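Local coordinates for protein nine-heme cytochrome C (PDB 1OFW) that probably carries electrons through its nine c-type hemes as part of a transmembrane redox complex that supplies the reduction of sulfate, at residues N36-I39 against H40-I44; I44-C47 against E48-H51; D55-S58 against C59-H63. One frame throughout, in Å; residues are numbered along the deposited sequence.

In the fold
All three contacts are local and partly buried: the histidines, C50, C59 and C62 are buried, while K42, K43, N46 and E48 are exposed. All belong to the same class III cytochrome c region of the chain. Interaction 1 is regular helix 37-43 and places two histidines on two different hemes, 1 and 3. Interaction 2 follows directly, sharing I44, and supplies the CXXCH segment of heme 1; H37 and H51 therefore meet across one iron. Interaction 3, in the loop before helix 76-81, repeats the CXXCH arrangement for heme 2 and touches interaction 2 through P56 and V57 against H51. Helical hydrogen bonds and a histidine-carboxylate bond mark the first contact, while thioethers and side-chain-supported turns mark the other two.

Interaction 1: residues N36-I39 against H40-I44; sequences NHLI and HEKKI. With HEC (heme c), chain E.
N36-I39 and H40-I44 run through the single helix 37-43, N36 capping its start and I44 leaving it, with E41 N, K42 N and K43 N donating to the carbonyls of H37, L38 and I39. The cap is N36 OD1, accepting from I39 N at 3.0 Å. The backbone O of N36 is gripped twice by H40: by N at 3.2 Å, and by the imidazole ND1 at 2.9 Å. The ND1 bond is fairly straight (163°) and lies in the ring plane, though ND1 stands above the plane of the N36 carbonyl. This holds the ring's rotation while NE2 binds the iron of heme 3 at 2.0 Å, opposite H101. H37 ND1 meets E41, one turn further along, at the anti lone pair of OE1, 2.8 Å away in a more bent bond, with ring and carboxylate planes 77° apart. E41 reaches H37 because its CG sits between the backbone N and the carbonyl carbon (chi1 75°), and OE1 is shared with S8. L38 and K42 run alongside, L38 CD1 against K42 CE at 3.7 Å, before the amine pairs with E4. H37, ligand of heme 1, thus donates to a carboxylate and H40 to a neutral carbonyl, which would tend to make the H37 imidazole more electron-rich.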
loop_
_atom_site.group_PDB
_atom_site.type_symbol
_atom_site.label_atom_id
_atom_site.label_comp_id
_atom_site.label_asym_id
_atom_site.label_seq_id
_atom_site.Cartn_x
_atom_site.Cartn_y
_atom_site.Cartn_z
ATOM N N ASN A 36 2.600 -7.025 -13.481
ATOM C CA ASN A 36 2.886 -6.210 -14.651
ATOM C C ASN A 36 4.370 -5.908 -14.706
ATOM O O ASN A 36 4.906 -4.961 -14.108
ATOM C CB ASN A 36 2.023 -4.930 -14.607
ATOM C CG ASN A 36 2.014 -4.260 -15.970
ATOM O OD1 ASN A 36 3.060 -4.236 -16.615
ATOM N ND2 ASN A 36 0.867 -3.715 -16.389
ATOM N N HIS A 37 5.097 -6.795 -15.405
ATOM C CA HIS A 37 6.535 -6.711 -15.469
ATOM C C HIS A 37 6.979 -5.457 -16.208
ATOM O O HIS A 37 7.973 -4.836 -15.866
ATOM C CB HIS A 37 7.108 -7.979 -16.133
ATOM C CG HIS A 37 8.549 -8.215 -15.835
ATOM N ND1 HIS A 37 9.601 -7.519 -16.375
ATOM C CD2 HIS A 37 9.150 -9.099 -14.975
ATOM C CE1 HIS A 37 10.745 -7.963 -15.888
ATOM N NE2 HIS A 37 10.503 -8.932 -15.025
ATOM N N LEU A 38 6.208 -5.108 -17.239
ATOM C CA LEU A 38 6.532 -3.925 -18.047
ATOM C C LEU A 38 6.590 -2.692 -17.157
ATOM O O LEU A 38 7.561 -1.939 -17.257
ATOM C CB LEU A 38 5.502 -3.795 -19.158
ATOM C CG LEU A 38 5.640 -2.558 -20.071
ATOM C CD1 LEU A 38 6.768 -2.783 -21.054
ATOM C CD2 LEU A 38 4.345 -2.210 -20.783
ATOM N N ILE A 39 5.561 -2.541 -16.315
ATOM C CA ILE A 39 5.538 -1.331 -15.466
ATOM C C ILE A 39 6.702 -1.337 -14.522
ATOM O O ILE A 39 7.392 -0.322 -14.300
ATOM C CB ILE A 39 4.179 -1.215 -14.740
ATOM C CG1 ILE A 39 3.130 -0.618 -15.696
ATOM C CG2 ILE A 39 4.254 -0.475 -13.434
ATOM C CD1 ILE A 39 1.704 -0.826 -15.202
ATOM N N HIS A 40 6.965 -2.506 -13.932
ATOM C CA HIS A 40 8.021 -2.576 -12.928
ATOM C C HIS A 40 9.418 -2.390 -13.522
ATOM O O HIS A 40 10.237 -1.662 -12.975
ATOM C CB HIS A 40 7.930 -3.905 -12.171
ATOM C CG HIS A 40 6.839 -3.897 -11.119
ATOM N ND1 HIS A 40 5.504 -4.141 -11.390
ATOM C CD2 HIS A 40 6.920 -3.683 -9.781
ATOM C CE1 HIS A 40 4.816 -4.062 -10.261
ATOM N NE2 HIS A 40 5.653 -3.795 -9.272
ATOM N N GLU A 41 9.755 -2.981 -14.668
ATOM C CA GLU A 41 11.116 -2.840 -15.192
ATOM C C GLU A 41 11.325 -1.413 -15.687
ATOM O O GLU A 41 12.484 -0.992 -15.699
ATOM C CB GLU A 41 11.397 -3.885 -16.263
ATOM C CG GLU A 41 10.744 -3.638 -17.623
ATOM C CD GLU A 41 11.132 -4.754 -18.598
ATOM O OE1 GLU A 41 10.681 -5.901 -18.382
ATOM O OE2 GLU A 41 11.891 -4.502 -19.566
ATOM N N LYS A 42 10.258 -0.713 -16.051
ATOM C CA LYS A 42 10.458 0.671 -16.482
ATOM C C LYS A 42 10.779 1.528 -15.258
ATOM O O LYS A 42 11.504 2.507 -15.423
ATOM C CB LYS A 42 9.241 1.234 -17.184
ATOM C CG LYS A 42 9.036 0.712 -18.591
ATOM C CD LYS A 42 7.666 1.106 -19.111
ATOM C CE LYS A 42 7.597 0.774 -20.596
ATOM N NZ LYS A 42 6.385 1.425 -21.180
ATOM N N LYS A 43 10.289 1.215 -14.062
ATOM C CA LYS A 43 10.582 2.073 -12.921
ATOM C C LYS A 43 11.747 1.674 -12.039
ATOM O O LYS A 43 12.384 2.513 -11.397
ATOM C CB LYS A 43 9.301 2.091 -12.081
ATOM C CG LYS A 43 9.152 3.134 -11.016
ATOM C CD LYS A 43 9.226 4.528 -11.609
ATOM C CE LYS A 43 8.039 5.432 -11.466
ATOM N NZ LYS A 43 8.485 6.852 -11.619
ATOM N N ILE A 44 12.078 0.396 -11.984
ATOM C CA ILE A 44 13.100 -0.168 -11.152
ATOM C C ILE A 44 14.303 -0.541 -12.076
ATOM O O ILE A 44 14.148 -1.468 -12.891
ATOM C CB ILE A 44 12.592 -1.362 -10.358
ATOM C CG1 ILE A 44 11.361 -1.099 -9.478
ATOM C CG2 ILE A 44 13.710 -1.955 -9.513
ATOM C CD1 ILE A 44 11.528 0.045 -8.517
HETATM FE FE HEC E . 5.140 -3.424 -7.360
HETATM C CHA HEC E . 3.439 -0.866 -8.759
HETATM C CHB HEC E . 2.335 -5.432 -7.583
HETATM C CHC HEC E . 7.011 -6.128 -6.577
HETATM C CHD HEC E . 7.860 -1.392 -6.913
HETATM N NA HEC E . 3.247 -3.158 -7.937
HETATM C C1A HEC E . 2.710 -2.013 -8.505
HETATM C C2A HEC E . 1.310 -2.242 -8.746
HETATM C C3A HEC E . 0.989 -3.456 -8.300
HETATM C C4A HEC E . 2.242 -4.091 -7.907
HETATM C CMA HEC E . -0.372 -4.109 -8.219
HETATM C CAA HEC E . 0.387 -1.211 -9.439
HETATM C CBA HEC E . 0.685 -1.104 -10.966
HETATM C CGA HEC E . 0.437 -2.476 -11.598
HETATM O O1A HEC E . -0.739 -2.813 -11.708
HETATM O O2A HEC E . 1.448 -3.161 -11.894
HETATM N NB HEC E . 4.740 -5.368 -7.128
HETATM C C1B HEC E . 3.539 -6.049 -7.276
HETATM C C2B HEC E . 3.737 -7.464 -7.050
HETATM C C3B HEC E . 5.045 -7.653 -6.748
HETATM C C4B HEC E . 5.670 -6.356 -6.822
HETATM C CMB HEC E . 2.608 -8.494 -7.136
HETATM C CAB HEC E . 5.822 -8.911 -6.362
HETATM C CBB HEC E . 5.612 -10.118 -7.337
HETATM N NC HEC E . 7.047 -3.695 -6.825
HETATM C C1C HEC E . 7.653 -4.906 -6.486
HETATM C C2C HEC E . 9.006 -4.669 -6.022
HETATM C C3C HEC E . 9.237 -3.356 -6.140
HETATM C C4C HEC E . 8.023 -2.746 -6.633
HETATM C CMC HEC E . 9.883 -5.810 -5.462
HETATM C CAC HEC E . 10.447 -2.516 -5.779
HETATM C CBC HEC E . 11.831 -3.202 -5.899
HETATM N ND HEC E . 5.565 -1.511 -7.761
HETATM C C1D HEC E . 6.743 -0.860 -7.498
HETATM C C2D HEC E . 6.641 0.511 -7.953
HETATM C C3D HEC E . 5.449 0.638 -8.553
HETATM C C4D HEC E . 4.728 -0.605 -8.384
HETATM C CMD HEC E . 7.740 1.549 -7.775
HETATM C CAD HEC E . 4.873 1.845 -9.305
HETATM C CBD HEC E . 5.461 1.901 -10.735
HETATM C CGD HEC E . 5.156 3.209 -11.446
HETATM O O1D HEC E . 5.106 3.226 -12.697
HETATM O O2D HEC E . 4.982 4.228 -10.759
#

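Interaction 2: residues I44-C47 against E48-H51; sequences IDNC and ETCH. With HEC (heme c), chain C.
C47, E48, T49, C50 and H51 are the CXXCH motif of heme 1, wound as a short, weakly bonded helical turn and introduced by N46 at the N-cap. In the conformer described here, one of two deposited, N46 OD1 accepts from E48 N at 2.7 Å. Its CG is anti to the backbone N (chi1 -170°), which swings the amide alongside the start of the turn, where OD1 also lies against E48 CB. The N46 backbone O takes T49 N at 3.1 Å, the donor standing well above the carbonyl plane. A water spans the same corner, accepting from N46 N and hydrogen-bonded to T49 OG1 at 3.0 Å.

As in other c-type cytochromes, the turn fastens the porphyrin at two points and supplies an axial ligand: C47 SG is bonded to CAB and C50 SG to CAC, each at 1.8 Å. H51 N donates in the carbonyl plane to C47 O at 2.9 Å, closing the turn, with C47 O near the edge of the H51 imidazole, and C50 N adds a weak bond to that oxygen. H51 NE2 then binds the iron at 2.0 Å, with H37 as the other axial ligand. I44 CG2 packs on the heme methyl CMC at 3.6 Å.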
loop_
_atom_site.group_PDB
_atom_site.type_symbol
_atom_site.label_atom_id
_atom_site.label_comp_id
_atom_site.label_asym_id
_atom_site.label_seq_id
_atom_site.Cartn_x
_atom_site.Cartn_y
_atom_site.Cartn_z
ATOM N N ILE A 44 12.078 0.396 -11.984
ATOM C CA ILE A 44 13.100 -0.168 -11.152
ATOM C C ILE A 44 14.303 -0.541 -12.076
ATOM O O ILE A 44 14.148 -1.468 -12.891
ATOM C CB ILE A 44 12.592 -1.362 -10.358
ATOM C CG1 ILE A 44 11.361 -1.099 -9.478
ATOM C CG2 ILE A 44 13.710 -1.955 -9.513
ATOM C CD1 ILE A 44 11.528 0.045 -8.517
ATOM N N ASP A 45 15.429 0.140 -11.957
ATOM C CA ASP A 45 16.504 0.063 -12.946
ATOM C C ASP A 45 17.247 -1.257 -12.992
ATOM O O ASP A 45 17.592 -1.805 -14.044
ATOM C CB ASP A 45 17.532 1.167 -12.668
ATOM C CG ASP A 45 16.941 2.540 -12.428
ATOM O OD1 ASP A 45 17.092 3.415 -13.317
ATOM O OD2 ASP A 45 16.339 2.766 -11.352
ATOM N N ASN A 46 17.541 -1.787 -11.813
ATOM C CA ASN A 46 18.395 -2.951 -11.695
ATOM C C ASN A 46 17.592 -4.234 -11.632
ATOM O O ASN A 46 16.843 -4.418 -10.674
ATOM C CB ASN A 46 19.245 -2.816 -10.413
ATOM C CG ASN A 46 20.347 -3.836 -10.288
ATOM O OD1 ASN A 46 20.274 -4.984 -10.718
ATOM N ND2 ASN A 46 21.467 -3.435 -9.668
ATOM N N CYS A 47 17.744 -5.097 -12.618
ATOM C CA CYS A 47 17.073 -6.384 -12.626
ATOM C C CYS A 47 17.312 -7.159 -11.341
ATOM O O CYS A 47 16.393 -7.843 -10.845
ATOM C CB CYS A 47 17.565 -7.244 -13.787
ATOM S SG CYS A 47 17.516 -6.497 -15.399
ATOM N N GLU A 48 18.539 -7.048 -10.826
ATOM C CA GLU A 48 18.911 -7.866 -9.679
ATOM C C GLU A 48 18.352 -7.389 -8.361
ATOM O O GLU A 48 18.470 -8.102 -7.376
ATOM C CB GLU A 48 20.463 -7.947 -9.522
ATOM C CG GLU A 48 21.038 -8.816 -10.631
ATOM C CD GLU A 48 22.494 -9.200 -10.375
ATOM O OE1 GLU A 48 22.976 -9.082 -9.222
ATOM O OE2 GLU A 48 23.092 -9.622 -11.386
ATOM N N THR A 49 17.767 -6.198 -8.346
ATOM C CA THR A 49 17.063 -5.776 -7.134
ATOM C C THR A 49 16.037 -6.836 -6.796
ATOM O O THR A 49 15.883 -7.297 -5.658
ATOM C CB THR A 49 16.414 -4.419 -7.366
ATOM O OG1 THR A 49 17.444 -3.404 -7.463
ATOM C CG2 THR A 49 15.548 -4.068 -6.186
ATOM N N CYS A 50 15.277 -7.277 -7.805
ATOM C CA CYS A 50 14.287 -8.318 -7.628
ATOM C C CYS A 50 14.856 -9.719 -7.819
ATOM O O CYS A 50 14.646 -10.576 -6.960
ATOM C CB CYS A 50 13.145 -8.065 -8.614
ATOM S SG CYS A 50 12.366 -6.462 -8.303
ATOM N N HIS A 51 15.535 -9.908 -8.954
ATOM C CA HIS A 51 16.101 -11.222 -9.236
ATOM C C HIS A 51 17.438 -11.333 -8.504
ATOM O O HIS A 51 18.508 -11.271 -9.106
ATOM C CB HIS A 51 16.261 -11.433 -10.745
ATOM C CG HIS A 51 14.962 -11.349 -11.495
ATOM N ND1 HIS A 51 14.075 -12.385 -11.514
ATOM C CD2 HIS A 51 14.424 -10.360 -12.261
ATOM C CE1 HIS A 51 13.038 -12.032 -12.259
ATOM N NE2 HIS A 51 13.213 -10.822 -12.718
HETATM FE FE HEC C . 11.851 -9.899 -13.885
HETATM C CHA HEC C . 9.891 -12.646 -14.306
HETATM C CHB HEC C . 13.817 -10.852 -16.524
HETATM C CHC HEC C . 13.446 -6.903 -13.776
HETATM C CHD HEC C . 10.263 -9.188 -10.941
HETATM N NA HEC C . 11.858 -11.434 -15.140
HETATM C C1A HEC C . 10.940 -12.459 -15.183
HETATM C C2A HEC C . 11.283 -13.359 -16.279
HETATM C C3A HEC C . 12.374 -12.864 -16.877
HETATM C C4A HEC C . 12.753 -11.655 -16.181
HETATM C CMA HEC C . 13.171 -13.392 -18.090
HETATM C CAA HEC C . 10.533 -14.660 -16.634
HETATM C CBA HEC C . 11.272 -15.793 -15.881
HETATM C CGA HEC C . 10.622 -17.150 -15.859
HETATM O O1A HEC C . 9.385 -17.284 -15.937
HETATM O O2A HEC C . 11.412 -18.129 -15.760
HETATM N NB HEC C . 13.357 -9.080 -14.903
HETATM C C1B HEC C . 14.080 -9.629 -15.963
HETATM C C2B HEC C . 15.120 -8.700 -16.368
HETATM C C3B HEC C . 14.979 -7.573 -15.649
HETATM C C4B HEC C . 13.868 -7.823 -14.723
HETATM C CMB HEC C . 16.164 -9.018 -17.467
HETATM C CAB HEC C . 15.741 -6.253 -15.698
HETATM C CBB HEC C . 15.632 -5.556 -17.060
HETATM N NC HEC C . 11.855 -8.372 -12.613
HETATM C C1C HEC C . 12.578 -7.223 -12.747
HETATM C C2C HEC C . 12.315 -6.348 -11.633
HETATM C C3C HEC C . 11.465 -6.988 -10.814
HETATM C C4C HEC C . 11.148 -8.254 -11.420
HETATM C CMC HEC C . 12.982 -4.969 -11.436
HETATM C CAC HEC C . 10.939 -6.581 -9.433
HETATM C CBC HEC C . 10.224 -5.226 -9.386
HETATM N ND HEC C . 10.418 -10.769 -12.810
HETATM C C1D HEC C . 9.875 -10.328 -11.617
HETATM C C2D HEC C . 8.823 -11.208 -11.208
HETATM C C3D HEC C . 8.648 -12.128 -12.175
HETATM C C4D HEC C . 9.685 -11.867 -13.171
HETATM C CMD HEC C . 8.047 -11.025 -9.870
HETATM C CAD HEC C . 7.592 -13.229 -12.272
HETATM C CBD HEC C . 8.121 -14.621 -11.864
HETATM C CGD HEC C . 6.988 -15.668 -12.054
HETATM O O1D HEC C . 6.768 -16.375 -11.052
HETATM O O2D HEC C . 6.386 -15.780 -13.133
HETATM O O HOH W 1 17.205 -0.865 -9.004
#

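Interaction 3: residues D55-S58 against C59-H63; sequences DPVS and CSTCH. With HEC (heme c), chain D.
T61 grips a single oxygen, S58 O, with two donors from different directions. Its OG1 comes in nearly along the C=O axis at 2.9 Å, while its backbone N arrives from above the carbonyl plane at 3.0 Å. The hydroxyl can reach back because OG1 sits between the backbone N and carbonyl carbon (chi1 64°), an arrangement that also turns the methyl CG2 onto S58 OG, a tight 3.1 Å. V57, modelled in two conformers, meets T61 tip to tip in the one described, with CG1 beside OG1. A water links S58 OG with S60 OG, the latter at 2.7 Å. This turn overlaps the start of the CXXCH motif of heme 2: C59 SG is bonded to CAB, C62 SG to CAC, and H63 NE2 binds the iron at 2.0 Å. C59 O in turn accepts from both C62 N and H63 N, so the motif is held by its own backbone. Just before it, P56, V57 and S58 lean on heme 1, setting the segment between two hemes. The other axial ligand of heme 2 is H52; H63 ND1 bonds to I74 O, and helix 76-81 packs M80 on C59 and A79 on H63.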
loop_
_atom_site.group_PDB
_atom_site.type_symbol
_atom_site.label_atom_id
_atom_site.label_comp_id
_atom_site.label_asym_id
_atom_site.label_seq_id
_atom_site.Cartn_x
_atom_site.Cartn_y
_atom_site.Cartn_z
ATOM N N ASP A 55 19.835 -14.708 -11.480
ATOM C CA ASP A 55 19.169 -15.600 -12.401
ATOM C C ASP A 55 17.851 -14.963 -12.823
ATOM O O ASP A 55 17.057 -14.664 -11.941
ATOM C CB ASP A 55 18.903 -16.927 -11.711
ATOM C CG ASP A 55 20.135 -17.554 -11.091
ATOM O OD1 ASP A 55 21.137 -17.716 -11.826
ATOM O OD2 ASP A 55 20.107 -17.878 -9.889
ATOM N N PRO A 56 17.588 -14.743 -14.090
ATOM C CA PRO A 56 16.308 -14.138 -14.491
ATOM C C PRO A 56 15.296 -15.241 -14.671
ATOM O O PRO A 56 14.856 -15.570 -15.763
ATOM C CB PRO A 56 16.656 -13.475 -15.813
ATOM C CG PRO A 56 17.679 -14.412 -16.401
ATOM C CD PRO A 56 18.444 -15.026 -15.260
ATOM N N VAL A 57 14.902 -15.806 -13.536
ATOM C CA VAL A 57 14.049 -16.961 -13.454
ATOM C C VAL A 57 12.890 -16.749 -12.492
ATOM O O VAL A 57 13.029 -15.920 -11.584
ATOM C CB VAL A 57 14.823 -18.252 -13.102
ATOM C CG1 VAL A 57 15.084 -18.393 -11.621
ATOM C CG2 VAL A 57 14.064 -19.471 -13.596
ATOM N N SER A 58 11.822 -17.465 -12.697
ATOM C CA SER A 58 10.664 -17.260 -11.822
ATOM C C SER A 58 11.026 -17.556 -10.376
ATOM O O SER A 58 11.759 -18.482 -10.069
ATOM C CB SER A 58 9.514 -18.073 -12.365
ATOM O OG SER A 58 9.601 -19.423 -12.027
ATOM N N CYS A 59 10.510 -16.707 -9.478
ATOM C CA CYS A 59 10.781 -16.893 -8.057
ATOM C C CYS A 59 10.385 -18.273 -7.578
ATOM O O CYS A 59 11.067 -18.852 -6.723
ATOM C CB CYS A 59 10.045 -15.843 -7.200
ATOM S SG CYS A 59 10.067 -14.159 -7.840
ATOM N N SER A 60 9.294 -18.814 -8.066
ATOM C CA SER A 60 8.774 -20.078 -7.591
ATOM C C SER A 60 9.693 -21.240 -7.984
ATOM O O SER A 60 9.471 -22.350 -7.497
ATOM C CB SER A 60 7.361 -20.405 -8.101
ATOM O OG SER A 60 7.248 -20.176 -9.499
ATOM N N THR A 61 10.663 -20.976 -8.847
ATOM C CA THR A 61 11.588 -22.090 -9.106
ATOM C C THR A 61 12.356 -22.456 -7.839
ATOM O O THR A 61 12.818 -23.598 -7.661
ATOM C CB THR A 61 12.644 -21.823 -10.186
ATOM O OG1 THR A 61 13.510 -20.777 -9.782
ATOM C CG2 THR A 61 11.941 -21.423 -11.461
ATOM N N CYS A 62 12.497 -21.484 -6.949
ATOM C CA CYS A 62 13.190 -21.733 -5.685
ATOM C C CYS A 62 12.302 -21.613 -4.466
ATOM O O CYS A 62 12.508 -22.236 -3.439
ATOM C CB CYS A 62 14.343 -20.731 -5.583
ATOM S SG CYS A 62 15.586 -20.938 -6.877
ATOM N N HIS A 63 11.280 -20.759 -4.567
ATOM C CA HIS A 63 10.396 -20.441 -3.467
ATOM C C HIS A 63 9.034 -21.056 -3.752
ATOM O O HIS A 63 8.146 -20.425 -4.298
ATOM C CB HIS A 63 10.241 -18.935 -3.234
ATOM C CG HIS A 63 11.505 -18.219 -2.881
ATOM N ND1 HIS A 63 12.170 -18.421 -1.691
ATOM C CD2 HIS A 63 12.228 -17.290 -3.528
ATOM C CE1 HIS A 63 13.234 -17.648 -1.641
ATOM N NE2 HIS A 63 13.329 -16.923 -2.765
HETATM FE FE HEC D . 14.732 -15.535 -3.195
HETATM C CHA HEC D . 15.765 -15.322 0.047
HETATM C CHB HEC D . 12.366 -13.142 -2.638
HETATM C CHC HEC D . 13.940 -15.574 -6.516
HETATM C CHD HEC D . 16.748 -18.234 -3.642
HETATM N NA HEC D . 14.182 -14.466 -1.620
HETATM C C1A HEC D . 14.739 -14.488 -0.337
HETATM C C2A HEC D . 14.080 -13.503 0.495
HETATM C C3A HEC D . 13.087 -12.946 -0.252
HETATM C C4A HEC D . 13.169 -13.511 -1.576
HETATM C CMA HEC D . 12.108 -11.850 0.177
HETATM C CAA HEC D . 14.465 -13.103 1.924
HETATM C CBA HEC D . 13.645 -13.898 2.963
HETATM C CGA HEC D . 14.060 -13.529 4.391
HETATM O O1A HEC D . 15.148 -12.926 4.591
HETATM O O2A HEC D . 13.241 -13.836 5.285
HETATM N NB HEC D . 13.480 -14.546 -4.361
HETATM C C1B HEC D . 12.552 -13.608 -3.926
HETATM C C2B HEC D . 11.802 -13.108 -5.079
HETATM C C3B HEC D . 12.219 -13.777 -6.160
HETATM C C4B HEC D . 13.269 -14.691 -5.708
HETATM C CMB HEC D . 10.747 -11.991 -4.965
HETATM C CAB HEC D . 11.788 -13.668 -7.622
HETATM C CBB HEC D . 11.866 -12.200 -8.088
HETATM N NC HEC D . 15.315 -16.624 -4.773
HETATM C C1C HEC D . 14.824 -16.542 -6.061
HETATM C C2C HEC D . 15.359 -17.609 -6.896
HETATM C C3C HEC D . 16.130 -18.370 -6.085
HETATM C C4C HEC D . 16.107 -17.764 -4.773
HETATM C CMC HEC D . 15.002 -17.773 -8.386
HETATM C CAC HEC D . 16.840 -19.711 -6.393
HETATM C CBC HEC D . 17.826 -19.626 -7.568
HETATM N ND HEC D . 16.108 -16.473 -2.084
HETATM C C1D HEC D . 16.844 -17.573 -2.457
HETATM C C2D HEC D . 17.768 -17.906 -1.388
HETATM C C3D HEC D . 17.551 -17.054 -0.381
HETATM C C4D HEC D . 16.422 -16.216 -0.762
HETATM C CMD HEC D . 18.789 -19.049 -1.531
HETATM C CAD HEC D . 18.328 -16.870 0.951
HETATM C CBD HEC D . 19.446 -15.836 0.653
HETATM C CGD HEC D . 20.128 -15.251 1.869
HETATM O O1D HEC D . 20.967 -14.327 1.689
HETATM O O2D HEC D . 19.790 -15.732 2.969
HETATM O O HOH W 2 7.953 -21.865 -11.442
#